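Long-range contacts in ADP-ribosylglycohydrolase (Thermus thermophilus, PDB 2YZV), which belongs to the ADP-ribosylglycohydrolase family, has an almost wholly helical fold and carries two magnesium ions in this structure: residues L188-R194 against V206-W211; H199-V205 against Y220-A226; D9-A14 against G264-G270; A151-A155 against L165-E169. All blocks are in the same frame, centred on the assembly; numbering follows the deposited sequence.

Contact 1: residues L188-R194 against V206-W211; sequences LALEPFR and VEGGFW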
loop_
_atom_site.group_PDB
_atom_site.type_symbol
_atom_site.label_atom_id
_atom_site.label_comp_id
_atom_site.label_asym_id
_atom_site.label_seq_id
_atom_site.Cartn_x
_atom_site.Cartn_y
_atom_site.Cartn_z
ATOM N N LEU A 188 -6.621 -12.292 8.773
ATOM C CA LEU A 188 -6.075 -11.884 10.062
ATOM C C LEU A 188 -5.320 -12.992 10.793
ATOM O O LEU A 188 -4.442 -12.711 11.602
ATOM C CB LEU A 188 -7.198 -11.338 10.954
ATOM C CG LEU A 188 -7.927 -10.125 10.370
ATOM C CD1 LEU A 188 -9.095 -9.745 11.274
ATOM C CD2 LEU A 188 -6.950 -8.959 10.220
ATOM N N ALA A 189 -5.644 -14.250 10.501
ATOM C CA ALA A 189 -4.968 -15.364 11.156
ATOM C C ALA A 189 -3.522 -15.494 10.675
ATOM O O ALA A 189 -2.677 -16.034 11.388
ATOM C CB ALA A 189 -5.737 -16.663 10.920
ATOM N N LEU A 190 -3.244 -15.007 9.464
ATOM C CA LEU A 190 -1.884 -15.026 8.921
ATOM C C LEU A 190 -1.187 -16.362 9.161
ATOM O O LEU A 190 0.003 -16.402 9.474
ATOM C CB LEU A 190 -1.070 -13.904 9.580
ATOM C CG LEU A 190 -1.550 -12.485 9.251
ATOM C CD1 LEU A 190 -1.133 -11.494 10.331
ATOM C CD2 LEU A 190 -0.983 -12.081 7.896
ATOM N N GLU A 191 -1.930 -17.449 8.984
ATOM C CA GLU A 191 -1.424 -18.796 9.233
ATOM C C GLU A 191 -0.025 -19.158 8.717
ATOM O O GLU A 191 0.787 -19.699 9.464
ATOM C CB GLU A 191 -2.443 -19.823 8.731
ATOM C CG GLU A 191 -2.157 -21.246 9.176
ATOM C CD GLU A 191 -3.325 -22.174 8.920
ATOM O OE1 GLU A 191 -3.732 -22.313 7.746
ATOM O OE2 GLU A 191 -3.838 -22.764 9.895
ATOM N N PRO A 192 0.283 -18.867 7.445
ATOM C CA PRO A 192 1.620 -19.217 6.947
ATOM C C PRO A 192 2.789 -18.494 7.617
ATOM O O PRO A 192 3.946 -18.884 7.450
ATOM C CB PRO A 192 1.522 -18.912 5.453
ATOM C CG PRO A 192 0.527 -17.800 5.403
ATOM C CD PRO A 192 -0.530 -18.258 6.378
ATOM N N PHE A 193 2.490 -17.450 8.380
ATOM C CA PHE A 193 3.531 -16.684 9.054
ATOM C C PHE A 193 3.635 -17.009 10.541
ATOM O O PHE A 193 4.557 -16.551 11.223
ATOM C CB PHE A 193 3.275 -15.190 8.844
ATOM C CG PHE A 193 3.323 -14.778 7.407
ATOM C CD1 PHE A 193 4.542 -14.686 6.740
ATOM C CD2 PHE A 193 2.151 -14.535 6.701
ATOM C CE1 PHE A 193 4.592 -14.361 5.385
ATOM C CE2 PHE A 193 2.188 -14.210 5.345
ATOM C CZ PHE A 193 3.408 -14.124 4.687
ATOM N N ARG A 194 2.696 -17.807 11.038
ATOM C CA ARG A 194 2.702 -18.196 12.443
ATOM C C ARG A 194 3.870 -19.150 12.679
ATOM O O ARG A 194 3.978 -20.188 12.026
ATOM C CB ARG A 194 1.379 -18.877 12.817
ATOM C CG ARG A 194 0.132 -18.088 12.412
ATOM C CD ARG A 194 0.161 -16.655 12.932
ATOM N NE ARG A 194 -0.069 -16.570 14.372
ATOM C CZ ARG A 194 -1.256 -16.734 14.951
ATOM N NH1 ARG A 194 -2.330 -16.991 14.215
ATOM N NH2 ARG A 194 -1.370 -16.639 16.269
ATOM N N VAL A 206 2.151 -10.350 13.654
ATOM C CA VAL A 206 1.522 -11.564 13.150
ATOM C C VAL A 206 0.845 -12.378 14.249
ATOM O O VAL A 206 -0.173 -13.030 14.011
ATOM C CB VAL A 206 2.561 -12.448 12.419
ATOM C CG1 VAL A 206 1.933 -13.770 11.997
ATOM C CG2 VAL A 206 3.089 -11.707 11.199
ATOM N N GLU A 207 1.400 -12.332 15.455
ATOM C CA GLU A 207 0.837 -13.082 16.570
ATOM C C GLU A 207 -0.299 -12.386 17.317
ATOM O O GLU A 207 -0.697 -12.829 18.398
ATOM C CB GLU A 207 1.952 -13.476 17.539
ATOM C CG GLU A 207 2.911 -14.494 16.936
ATOM C CD GLU A 207 4.008 -14.912 17.888
ATOM O OE1 GLU A 207 4.767 -15.844 17.542
ATOM O OE2 GLU A 207 4.118 -14.312 18.979
ATOM N N GLY A 208 -0.820 -11.301 16.748
ATOM C CA GLY A 208 -1.932 -10.609 17.381
ATOM C C GLY A 208 -1.719 -9.192 17.879
ATOM O O GLY A 208 -2.599 -8.623 18.526
ATOM N N GLY A 209 -0.562 -8.611 17.588
ATOM C CA GLY A 209 -0.311 -7.256 18.039
ATOM C C GLY A 209 -1.296 -6.252 17.462
ATOM O O GLY A 209 -1.600 -5.235 18.083
ATOM N N PHE A 210 -1.818 -6.551 16.278
ATOM C CA PHE A 210 -2.751 -5.659 15.599
ATOM C C PHE A 210 -4.157 -5.566 16.198
ATOM O O PHE A 210 -4.937 -4.696 15.810
ATOM C CB PHE A 210 -2.851 -6.057 14.121
ATOM C CG PHE A 210 -3.404 -7.439 13.903
ATOM C CD1 PHE A 210 -4.779 -7.662 13.912
ATOM C CD2 PHE A 210 -2.548 -8.523 13.716
ATOM C CE1 PHE A 210 -5.299 -8.947 13.736
ATOM C CE2 PHE A 210 -3.055 -9.817 13.539
ATOM C CZ PHE A 210 -4.438 -10.027 13.550
ATOM N N TRP A 211 -4.495 -6.449 17.135
ATOM C CA TRP A 211 -5.832 -6.403 17.728
ATOM C C TRP A 211 -6.011 -5.162 18.606
ATOM O O TRP A 211 -7.140 -4.749 18.894
ATOM C CB TRP A 211 -6.103 -7.668 18.558
ATOM C CG TRP A 211 -6.132 -8.960 17.763
ATOM C CD1 TRP A 211 -5.305 -10.037 17.928
ATOM C CD2 TRP A 211 -7.069 -9.330 16.739
ATOM N NE1 TRP A 211 -5.671 -11.053 17.076
ATOM C CE2 TRP A 211 -6.750 -10.648 16.336
ATOM C CE3 TRP A 211 -8.150 -8.679 16.126
ATOM C CZ2 TRP A 211 -7.473 -11.328 15.347
ATOM C CZ3 TRP A 211 -8.872 -9.360 15.138
ATOM C CH2 TRP A 211 -8.527 -10.671 14.762
HETATM O O HOH W 1 -2.935 -13.469 13.870
#
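Apolar packing joins the turn that leaves helix 184-189 to the C-terminal end of helix 200-209, in a partly buried part of the helical fold. Val206 is central: its CG1, anti to the backbone N (chi1 175°), lies 3.7 Å from CB of Phe193 and 3.5 Å from CD of Arg194, and it also meets CB of Leu190. Leu188 splits its branches between two rings, CD1 lying 3.7 Å from CH2 of Trp211 and CD2 3.9 Å from CE1 of Phe210. Each segment follows a chain leaving a helix: Leu190 has positive phi and leads into a 3-10 turn at 191-193, and helix 200-209 closes in a Schellman motif with Gly208 as the C-prime residue, after which the chain presents Phe210 and Trp211 to Leu188. A water donates to Leu188 O and Val206 O, 2.8 Å from each, bridging the two backbones. Arg194, bent at chi2 and chi3, folds back so that NH1 donates to Ala189 O at 3.0 Å, on a lone pair; Val206 O sits over one face of its guanidinium. Helix 162-179 meets Leu190 through Val170 and Leu174, while Leu229 touches both Leu188 and Phe210.

Contact 2: residues H199-V205 against Y220-A226; sequences HPALRRV and YAPGTLA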
loop_
_atom_site.group_PDB
_atom_site.type_symbol
_atom_site.label_atom_id
_atom_site.label_comp_id
_atom_site.label_asym_id
_atom_site.label_seq_id
_atom_site.Cartn_x
_atom_site.Cartn_y
_atom_site.Cartn_z
ATOM N N HIS A 199 11.398 -10.972 11.932
ATOM C CA HIS A 199 11.951 -9.985 12.846
ATOM C C HIS A 199 10.985 -9.936 14.037
ATOM O O HIS A 199 9.770 -9.966 13.859
ATOM C CB HIS A 199 12.027 -8.632 12.137
ATOM C CG HIS A 199 12.587 -7.532 12.977
ATOM N ND1 HIS A 199 11.868 -6.923 13.983
ATOM C CD2 HIS A 199 13.792 -6.914 12.948
ATOM C CE1 HIS A 199 12.605 -5.977 14.537
ATOM N NE2 HIS A 199 13.777 -5.951 13.927
ATOM N N PRO A 200 11.515 -9.878 15.268
ATOM C CA PRO A 200 10.680 -9.836 16.473
ATOM C C PRO A 200 9.496 -8.872 16.438
ATOM O O PRO A 200 8.413 -9.200 16.926
ATOM C CB PRO A 200 11.680 -9.478 17.572
ATOM C CG PRO A 200 12.923 -10.138 17.105
ATOM C CD PRO A 200 12.945 -9.829 15.621
ATOM N N ALA A 201 9.701 -7.685 15.875
ATOM C CA ALA A 201 8.633 -6.692 15.807
ATOM C C ALA A 201 7.501 -7.170 14.909
ATOM O O ALA A 201 6.321 -7.002 15.232
ATOM C CB ALA A 201 9.181 -5.364 15.294
ATOM N N LEU A 202 7.859 -7.771 13.780
ATOM C CA LEU A 202 6.855 -8.262 12.850
ATOM C C LEU A 202 6.202 -9.512 13.426
ATOM O O LEU A 202 5.013 -9.749 13.230
ATOM C CB LEU A 202 7.495 -8.567 11.493
ATOM C CG LEU A 202 6.523 -8.904 10.362
ATOM C CD1 LEU A 202 5.507 -7.787 10.198
ATOM C CD2 LEU A 202 7.297 -9.116 9.079
ATOM N N ARG A 203 6.985 -10.303 14.152
ATOM C CA ARG A 203 6.473 -11.513 14.779
ATOM C C ARG A 203 5.361 -11.113 15.752
ATOM O O ARG A 203 4.319 -11.768 15.830
ATOM C CB ARG A 203 7.601 -12.227 15.529
ATOM C CG ARG A 203 7.221 -13.568 16.125
ATOM C CD ARG A 203 8.329 -14.082 17.037
ATOM N NE ARG A 203 9.603 -14.242 16.336
ATOM C CZ ARG A 203 9.918 -15.287 15.576
ATOM N NH1 ARG A 203 9.053 -16.280 15.415
ATOM N NH2 ARG A 203 11.099 -15.341 14.975
ATOM N N ARG A 204 5.579 -10.033 16.498
ATOM C CA ARG A 204 4.562 -9.584 17.439
ATOM C C ARG A 204 3.285 -9.160 16.724
ATOM O O ARG A 204 2.189 -9.325 17.257
ATOM C CB ARG A 204 5.082 -8.434 18.313
ATOM C CG ARG A 204 5.541 -8.901 19.696
ATOM C CD ARG A 204 5.944 -7.742 20.597
ATOM N NE ARG A 204 7.232 -7.161 20.232
ATOM C CZ ARG A 204 8.409 -7.747 20.431
ATOM N NH1 ARG A 204 8.478 -8.945 20.995
ATOM N NH2 ARG A 204 9.522 -7.126 20.063
ATOM N N VAL A 205 3.424 -8.620 15.515
ATOM C CA VAL A 205 2.252 -8.199 14.758
ATOM C C VAL A 205 1.461 -9.423 14.307
ATOM O O VAL A 205 0.260 -9.529 14.556
ATOM C CB VAL A 205 2.647 -7.366 13.514
ATOM C CG1 VAL A 205 1.423 -7.125 12.630
ATOM C CG2 VAL A 205 3.243 -6.033 13.957
ATOM N N TYR A 220 7.030 3.245 10.759
ATOM C CA TYR A 220 7.813 2.009 10.813
ATOM C C TYR A 220 6.980 0.915 10.138
ATOM O O TYR A 220 5.835 0.702 10.510
ATOM C CB TYR A 220 8.083 1.682 12.288
ATOM C CG TYR A 220 8.896 0.444 12.577
ATOM C CD1 TYR A 220 10.143 0.243 11.985
ATOM C CD2 TYR A 220 8.446 -0.496 13.502
ATOM C CE1 TYR A 220 10.927 -0.862 12.312
ATOM C CE2 TYR A 220 9.219 -1.603 13.839
ATOM C CZ TYR A 220 10.458 -1.779 13.241
ATOM O OH TYR A 220 11.222 -2.871 13.575
ATOM N N ALA A 221 7.559 0.223 9.154
ATOM C CA ALA A 221 6.830 -0.809 8.405
ATOM C C ALA A 221 5.966 -1.773 9.219
ATOM O O ALA A 221 4.782 -1.933 8.928
ATOM C CB ALA A 221 7.795 -1.598 7.511
ATOM N N PRO A 222 6.539 -2.444 10.230
ATOM C CA PRO A 222 5.705 -3.367 11.008
ATOM C C PRO A 222 4.524 -2.652 11.664
ATOM O O PRO A 222 3.414 -3.189 11.720
ATOM C CB PRO A 222 6.680 -3.929 12.040
ATOM C CG PRO A 222 7.994 -3.895 11.311
ATOM C CD PRO A 222 7.954 -2.546 10.631
ATOM N N GLY A 223 4.771 -1.442 12.160
ATOM C CA GLY A 223 3.718 -0.677 12.809
ATOM C C GLY A 223 2.649 -0.210 11.841
ATOM O O GLY A 223 1.464 -0.146 12.189
ATOM N N THR A 224 3.056 0.127 10.621
ATOM C CA THR A 224 2.104 0.579 9.614
ATOM C C THR A 224 1.202 -0.588 9.240
ATOM O O THR A 224 -0.016 -0.441 9.129
ATOM C CB THR A 224 2.828 1.080 8.356
ATOM O OG1 THR A 224 3.733 2.130 8.724
ATOM C CG2 THR A 224 1.828 1.602 7.333
ATOM N N LEU A 225 1.813 -1.752 9.046
ATOM C CA LEU A 225 1.054 -2.945 8.708
ATOM C C LEU A 225 0.069 -3.253 9.833
ATOM O O LEU A 225 -1.106 -3.529 9.583
ATOM C CB LEU A 225 2.002 -4.133 8.503
ATOM C CG LEU A 225 1.341 -5.468 8.150
ATOM C CD1 LEU A 225 0.538 -5.334 6.864
ATOM C CD2 LEU A 225 2.422 -6.533 7.998
ATOM N N ALA A 226 0.542 -3.182 11.073
ATOM C CA ALA A 226 -0.310 -3.469 12.228
ATOM C C ALA A 226 -1.491 -2.507 12.337
ATOM O O ALA A 226 -2.591 -2.907 12.721
ATOM C CB ALA A 226 0.519 -3.423 13.510
#
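Val205 and Ala226 meet through methyl groups: CG2 of Val205 lies 3.8 Å from CB of Ala226, and the same CG2 comes within 3.6 Å of Pro222 O. Leu202, about a turn before Val205, reaches CD2 of Leu225 with its CD1 at 4.0 Å, the two side chains crossing at a slant. Ala201 closes the N-terminal side, its CB lying at the edge of the Tyr220 ring, near the ring plane and 4.0 Å from CE2. These layers follow from two helix starts packed almost parallel: helices 200-205 and 221-226 run 9° apart, with axes 9.3 Å from each other at closest approach. His199 and Tyr220 hold the N-cap positions. The His199 ring, with CG anti to the backbone N (chi1 -180°), turns back so that ND1 accepts from Ala201 N at 3.0 Å, a capping bond with an N-H...N angle of 154°. Pro222 CD lies 3.4 Å from the plane of the Tyr220 ring, over its centre. Farther out, helix 162-179 is bonded to both starts: Glu163 OE2 is hydrogen-bonded to the Tyr220 hydroxyl, and Glu166 OE1 accepts from His199 N. On helix 221-234, Thr224 turns to helix 252-267, where it touches the magnesium ligand Thr254.

Contact 3: residues D9-A14 against G264-G270; sequences DRRLGA and GAYYGLG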
loop_
_atom_site.group_PDB
_atom_site.type_symbol
_atom_site.label_atom_id
_atom_site.label_comp_id
_atom_site.label_asym_id
_atom_site.label_seq_id
_atom_site.Cartn_x
_atom_site.Cartn_y
_atom_site.Cartn_z
ATOM N N ASP A 9 -13.662 -6.264 -9.898
ATOM C CA ASP A 9 -14.005 -5.337 -8.825
ATOM C C ASP A 9 -12.978 -5.357 -7.691
ATOM O O ASP A 9 -12.683 -4.319 -7.090
ATOM C CB ASP A 9 -15.394 -5.684 -8.276
ATOM C CG ASP A 9 -15.960 -4.606 -7.370
ATOM O OD1 ASP A 9 -16.582 -4.958 -6.348
ATOM O OD2 ASP A 9 -15.801 -3.407 -7.686
ATOM N N ARG A 10 -12.432 -6.535 -7.401
ATOM C CA ARG A 10 -11.445 -6.657 -6.334
ATOM C C ARG A 10 -10.112 -6.014 -6.706
ATOM O O ARG A 10 -9.474 -5.360 -5.874
ATOM C CB ARG A 10 -11.210 -8.127 -5.981
ATOM C CG ARG A 10 -12.395 -8.830 -5.339
ATOM C CD ARG A 10 -12.019 -10.262 -4.988
ATOM N NE ARG A 10 -13.119 -11.006 -4.377
ATOM C CZ ARG A 10 -13.552 -10.826 -3.134
ATOM N NH1 ARG A 10 -12.982 -9.919 -2.350
ATOM N NH2 ARG A 10 -14.561 -11.555 -2.672
ATOM N N ARG A 11 -9.676 -6.213 -7.946
ATOM C CA ARG A 11 -8.411 -5.638 -8.388
ATOM C C ARG A 11 -8.527 -4.120 -8.480
ATOM O O ARG A 11 -7.622 -3.398 -8.066
ATOM C CB ARG A 11 -7.987 -6.226 -9.739
ATOM C CG ARG A 11 -7.377 -7.628 -9.655
ATOM C CD ARG A 11 -8.416 -8.690 -9.322
ATOM N NE ARG A 11 -7.814 -10.006 -9.124
ATOM C CZ ARG A 11 -8.506 -11.101 -8.821
ATOM N NH1 ARG A 11 -9.826 -11.036 -8.685
ATOM N NH2 ARG A 11 -7.884 -12.261 -8.646
ATOM N N LEU A 12 -9.642 -3.633 -9.015
ATOM C CA LEU A 12 -9.843 -2.191 -9.117
ATOM C C LEU A 12 -9.933 -1.599 -7.714
ATOM O O LEU A 12 -9.424 -0.509 -7.454
ATOM C CB LEU A 12 -11.131 -1.883 -9.891
ATOM C CG LEU A 12 -11.118 -2.034 -11.418
ATOM C CD1 LEU A 12 -10.481 -0.812 -12.042
ATOM C CD2 LEU A 12 -10.382 -3.304 -11.825
ATOM N N GLY A 13 -10.583 -2.328 -6.812
ATOM C CA GLY A 13 -10.730 -1.858 -5.447
ATOM C C GLY A 13 -9.408 -1.718 -4.717
ATOM O O GLY A 13 -9.197 -0.758 -3.977
ATOM N N ALA A 14 -8.511 -2.678 -4.909
ATOM C CA ALA A 14 -7.215 -2.619 -4.241
ATOM C C ALA A 14 -6.377 -1.436 -4.732
ATOM O O ALA A 14 -5.727 -0.761 -3.936
ATOM C CB ALA A 14 -6.455 -3.933 -4.453
ATOM N N GLY A 264 -9.657 -2.682 -0.071
ATOM C CA GLY A 264 -10.148 -2.537 -1.433
ATOM C C GLY A 264 -10.264 -3.894 -2.106
ATOM O O GLY A 264 -11.234 -4.177 -2.815
ATOM N N ALA A 265 -9.265 -4.743 -1.888
ATOM C CA ALA A 265 -9.275 -6.084 -2.469
ATOM C C ALA A 265 -10.351 -6.945 -1.812
ATOM O O ALA A 265 -10.975 -7.791 -2.463
ATOM C CB ALA A 265 -7.909 -6.741 -2.285
ATOM N N TYR A 266 -10.565 -6.725 -0.520
ATOM C CA TYR A 266 -11.543 -7.492 0.244
ATOM C C TYR A 266 -12.996 -7.105 -0.031
ATOM O O TYR A 266 -13.835 -7.973 -0.301
ATOM C CB TYR A 266 -11.261 -7.344 1.742
ATOM C CG TYR A 266 -12.178 -8.168 2.613
ATOM C CD1 TYR A 266 -12.043 -9.553 2.678
ATOM C CD2 TYR A 266 -13.191 -7.567 3.356
ATOM C CE1 TYR A 266 -12.897 -10.324 3.462
ATOM C CE2 TYR A 266 -14.054 -8.329 4.146
ATOM C CZ TYR A 266 -13.898 -9.708 4.190
ATOM O OH TYR A 266 -14.746 -10.469 4.960
ATOM N N TYR A 267 -13.292 -5.809 0.040
ATOM C CA TYR A 267 -14.652 -5.308 -0.170
ATOM C C TYR A 267 -14.991 -5.004 -1.628
ATOM O O TYR A 267 -16.165 -5.030 -2.017
ATOM C CB TYR A 267 -14.881 -4.043 0.660
ATOM C CG TYR A 267 -14.797 -4.230 2.158
ATOM C CD1 TYR A 267 -15.751 -4.986 2.846
ATOM C CD2 TYR A 267 -13.791 -3.610 2.898
ATOM C CE1 TYR A 267 -15.706 -5.111 4.233
ATOM C CE2 TYR A 267 -13.736 -3.729 4.283
ATOM C CZ TYR A 267 -14.696 -4.476 4.945
ATOM O OH TYR A 267 -14.656 -4.561 6.316
ATOM N N GLY A 268 -13.973 -4.697 -2.425
ATOM C CA GLY A 268 -14.192 -4.396 -3.830
ATOM C C GLY A 268 -14.486 -2.933 -4.115
ATOM O O GLY A 268 -14.934 -2.196 -3.239
ATOM N N LEU A 269 -14.236 -2.518 -5.354
ATOM C CA LEU A 269 -14.457 -1.139 -5.779
ATOM C C LEU A 269 -15.875 -0.643 -5.500
ATOM O O LEU A 269 -16.069 0.498 -5.081
ATOM C CB LEU A 269 -14.166 -0.996 -7.277
ATOM C CG LEU A 269 -14.240 0.432 -7.825
ATOM C CD1 LEU A 269 -13.070 1.250 -7.287
ATOM C CD2 LEU A 269 -14.211 0.406 -9.342
ATOM N N GLY A 270 -16.860 -1.503 -5.737
ATOM C CA GLY A 270 -18.242 -1.116 -5.521
ATOM C C GLY A 270 -18.588 -0.738 -4.093
ATOM O O GLY A 270 -19.582 -0.047 -3.859
HETATM O O HOH W 2 -17.719 -4.178 -4.147
HETATM O O HOH W 3 -14.215 -11.253 0.235
#
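Asp9 O is gripped by two backbone amides, Gly13 N from within its own helix and Leu269 N from across the contact, which reach it from opposite faces of the carbonyl plane. The bond from Leu269 N is 2.9 Å long and fairly straight at 163°, although its donor stands above that plane. This is a close glycine-mediated helix packing, joining helix 4-26 to the end of helix 252-267: Gly13 and Gly264 face each other without side chains, and Gly264 CA makes a CA-H...O contact with Gly13 O at 3.2 Å. Beyond it, CB of Ala14 meets CB of Ala265 at 3.8 Å. Gly268, the first residue to leave its helix, has positive phi and turns the chain toward Asp9. Gly270 N donates to Asp9 OD2 at 2.9 Å, on the syn lone pair, and a water links OD1 to Tyr267 O. The Arg10 side chain, extended from CG to NE, carries NH1 between two carbonyl oxygens of the helix end, while NE pairs with Glu6. NH1 lies 2.9 Å from Ala265 O, in both the guanidinium and carbonyl planes, but 3.0 Å from Tyr266 O, which is tilted 25° out of the guanidinium plane.

Contact 4: residues A151-A155 against L165-E169; sequences ARRAA and LEATE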
loop_
_atom_site.group_PDB
_atom_site.type_symbol
_atom_site.label_atom_id
_atom_site.label_comp_id
_atom_site.label_asym_id
_atom_site.label_seq_id
_atom_site.Cartn_x
_atom_site.Cartn_y
_atom_site.Cartn_z
ATOM N N ALA A 151 8.024 -9.532 -4.366
ATOM C CA ALA A 151 7.641 -8.461 -3.445
ATOM C C ALA A 151 8.857 -7.998 -2.651
ATOM O O ALA A 151 9.039 -6.800 -2.424
ATOM C CB ALA A 151 6.542 -8.940 -2.497
ATOM N N ARG A 152 9.689 -8.943 -2.224
ATOM C CA ARG A 152 10.886 -8.584 -1.472
ATOM C C ARG A 152 11.815 -7.768 -2.360
ATOM O O ARG A 152 12.390 -6.770 -1.927
ATOM C CB ARG A 152 11.609 -9.837 -0.966
ATOM C CG ARG A 152 12.963 -9.546 -0.324
ATOM C CD ARG A 152 13.552 -10.791 0.317
ATOM N NE ARG A 152 12.833 -11.159 1.532
ATOM C CZ ARG A 152 13.336 -11.066 2.761
ATOM N NH1 ARG A 152 14.571 -10.620 2.948
ATOM N NH2 ARG A 152 12.599 -11.410 3.805
ATOM N N ARG A 153 11.965 -8.191 -3.612
ATOM C CA ARG A 153 12.824 -7.466 -4.538
ATOM C C ARG A 153 12.270 -6.064 -4.797
ATOM O O ARG A 153 13.028 -5.096 -4.881
ATOM C CB ARG A 153 12.962 -8.253 -5.847
ATOM C CG ARG A 153 13.825 -9.501 -5.695
ATOM C CD ARG A 153 13.693 -10.428 -6.893
ATOM N NE ARG A 153 14.140 -9.812 -8.136
ATOM C CZ ARG A 153 13.889 -10.315 -9.342
ATOM N NH1 ARG A 153 13.193 -11.438 -9.452
ATOM N NH2 ARG A 153 14.327 -9.696 -10.433
ATOM N N ALA A 154 10.949 -5.952 -4.901
ATOM C CA ALA A 154 10.314 -4.655 -5.140
ATOM C C ALA A 154 10.542 -3.720 -3.955
ATOM O O ALA A 154 10.631 -2.501 -4.117
ATOM C CB ALA A 154 8.817 -4.840 -5.384
ATOM N N ALA A 155 10.632 -4.287 -2.760
ATOM C CA ALA A 155 10.862 -3.480 -1.573
ATOM C C ALA A 155 12.325 -3.058 -1.511
ATOM O O ALA A 155 12.635 -1.916 -1.171
ATOM C CB ALA A 155 10.497 -4.271 -0.313
ATOM N N LEU A 165 11.315 -5.648 4.562
ATOM C CA LEU A 165 11.224 -6.657 3.517
ATOM C C LEU A 165 10.170 -7.701 3.891
ATOM O O LEU A 165 9.331 -8.066 3.072
ATOM C CB LEU A 165 12.587 -7.330 3.310
ATOM C CG LEU A 165 13.713 -6.362 2.937
ATOM C CD1 LEU A 165 14.968 -7.147 2.594
ATOM C CD2 LEU A 165 13.298 -5.500 1.752
ATOM N N GLU A 166 10.202 -8.166 5.138
ATOM C CA GLU A 166 9.245 -9.175 5.583
ATOM C C GLU A 166 7.817 -8.632 5.642
ATOM O O GLU A 166 6.866 -9.348 5.331
ATOM C CB GLU A 166 9.648 -9.721 6.954
ATOM C CG GLU A 166 11.002 -10.411 6.958
ATOM C CD GLU A 166 11.403 -10.893 8.335
ATOM O OE1 GLU A 166 10.947 -10.288 9.325
ATOM O OE2 GLU A 166 12.181 -11.866 8.423
ATOM N N ALA A 167 7.661 -7.378 6.052
ATOM C CA ALA A 167 6.328 -6.783 6.124
ATOM C C ALA A 167 5.733 -6.719 4.721
ATOM O O ALA A 167 4.526 -6.887 4.538
ATOM C CB ALA A 167 6.404 -5.385 6.727
ATOM N N THR A 168 6.588 -6.479 3.732
ATOM C CA THR A 168 6.140 -6.403 2.349
ATOM C C THR A 168 5.670 -7.780 1.888
ATOM O O THR A 168 4.660 -7.899 1.190
ATOM C CB THR A 168 7.268 -5.891 1.427
ATOM O OG1 THR A 168 7.704 -4.605 1.890
ATOM C CG2 THR A 168 6.765 -5.760 -0.013
ATOM N N GLU A 169 6.394 -8.821 2.287
ATOM C CA GLU A 169 6.014 -10.179 1.916
ATOM C C GLU A 169 4.668 -10.535 2.539
ATOM O O GLU A 169 3.824 -11.167 1.896
ATOM C CB GLU A 169 7.085 -11.175 2.366
ATOM C CG GLU A 169 8.444 -10.926 1.730
ATOM C CD GLU A 169 9.505 -11.888 2.223
ATOM O OE1 GLU A 169 9.495 -12.211 3.430
ATOM O OE2 GLU A 169 10.354 -12.310 1.411
HETATM O O HOH W 4 13.820 -12.244 6.277
#
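Arg152 reaches from helix 147-156 across to Glu169 of helix 162-179 in a salt bridge flanking a closely packed apolar seam. In the seam, CB of Ala155 lies 3.7 Å from CD2 of Leu165 and 3.6 Å from OG1 of Thr168, whose hydroxyl is bonded to Ala164 O. CG2 of Thr168, anti to its backbone N, is directed at helix 147-156, 3.5 Å from Ala151 O. Ala151 and Ala155 bring no more than a methyl group to the seam, which suits an axis separation of 8.5 Å, with the helices crossing at 135°. The Arg152 side is polar, more open and reached by water. The Arg152 side chain runs out extended and then bends at chi3 (-72°), laying one guanidinium face over CB of Leu165. Its NE donates to Glu169 OE2 at 2.7 Å, almost straight and in the guanidinium plane, yet from above the carboxylate plane. NH2 adds a weak bond to Glu169 OE1 at 3.2 Å. A water accepts from NH2 and donates to Glu166 OE2, which also pairs with Arg162; Glu166 OE1 accepts from His199 N. With two acidic residues nearby, Arg152 probably remains charged, and its bonds to Glu169 probably restrain the guanidinium's rotation.

From the N terminus, helix 4-26 supplies the first half of contact 3, whose partner 264-270 comes 250 residues later; the loop it closes encompasses the other three contacts. Within it, contact 4 closes first, pairing helix 147-156 with helix 162-179 over a short connection. Contacts 1 and 2 come next and cross: 188-194, 199-205, 206-211 and 220-226 alternate, and both contacts use helix 200-209. They touch where Phe210 packs on Val205 and Ala226. Helix 162-179 supplies half of contact 4 and touches residues of the other three, meeting contact 2 through Glu166 and contact 1 beside Phe193. Contact 3 touches none of the others, its centre about 22 Å from those of contacts 1 and 4.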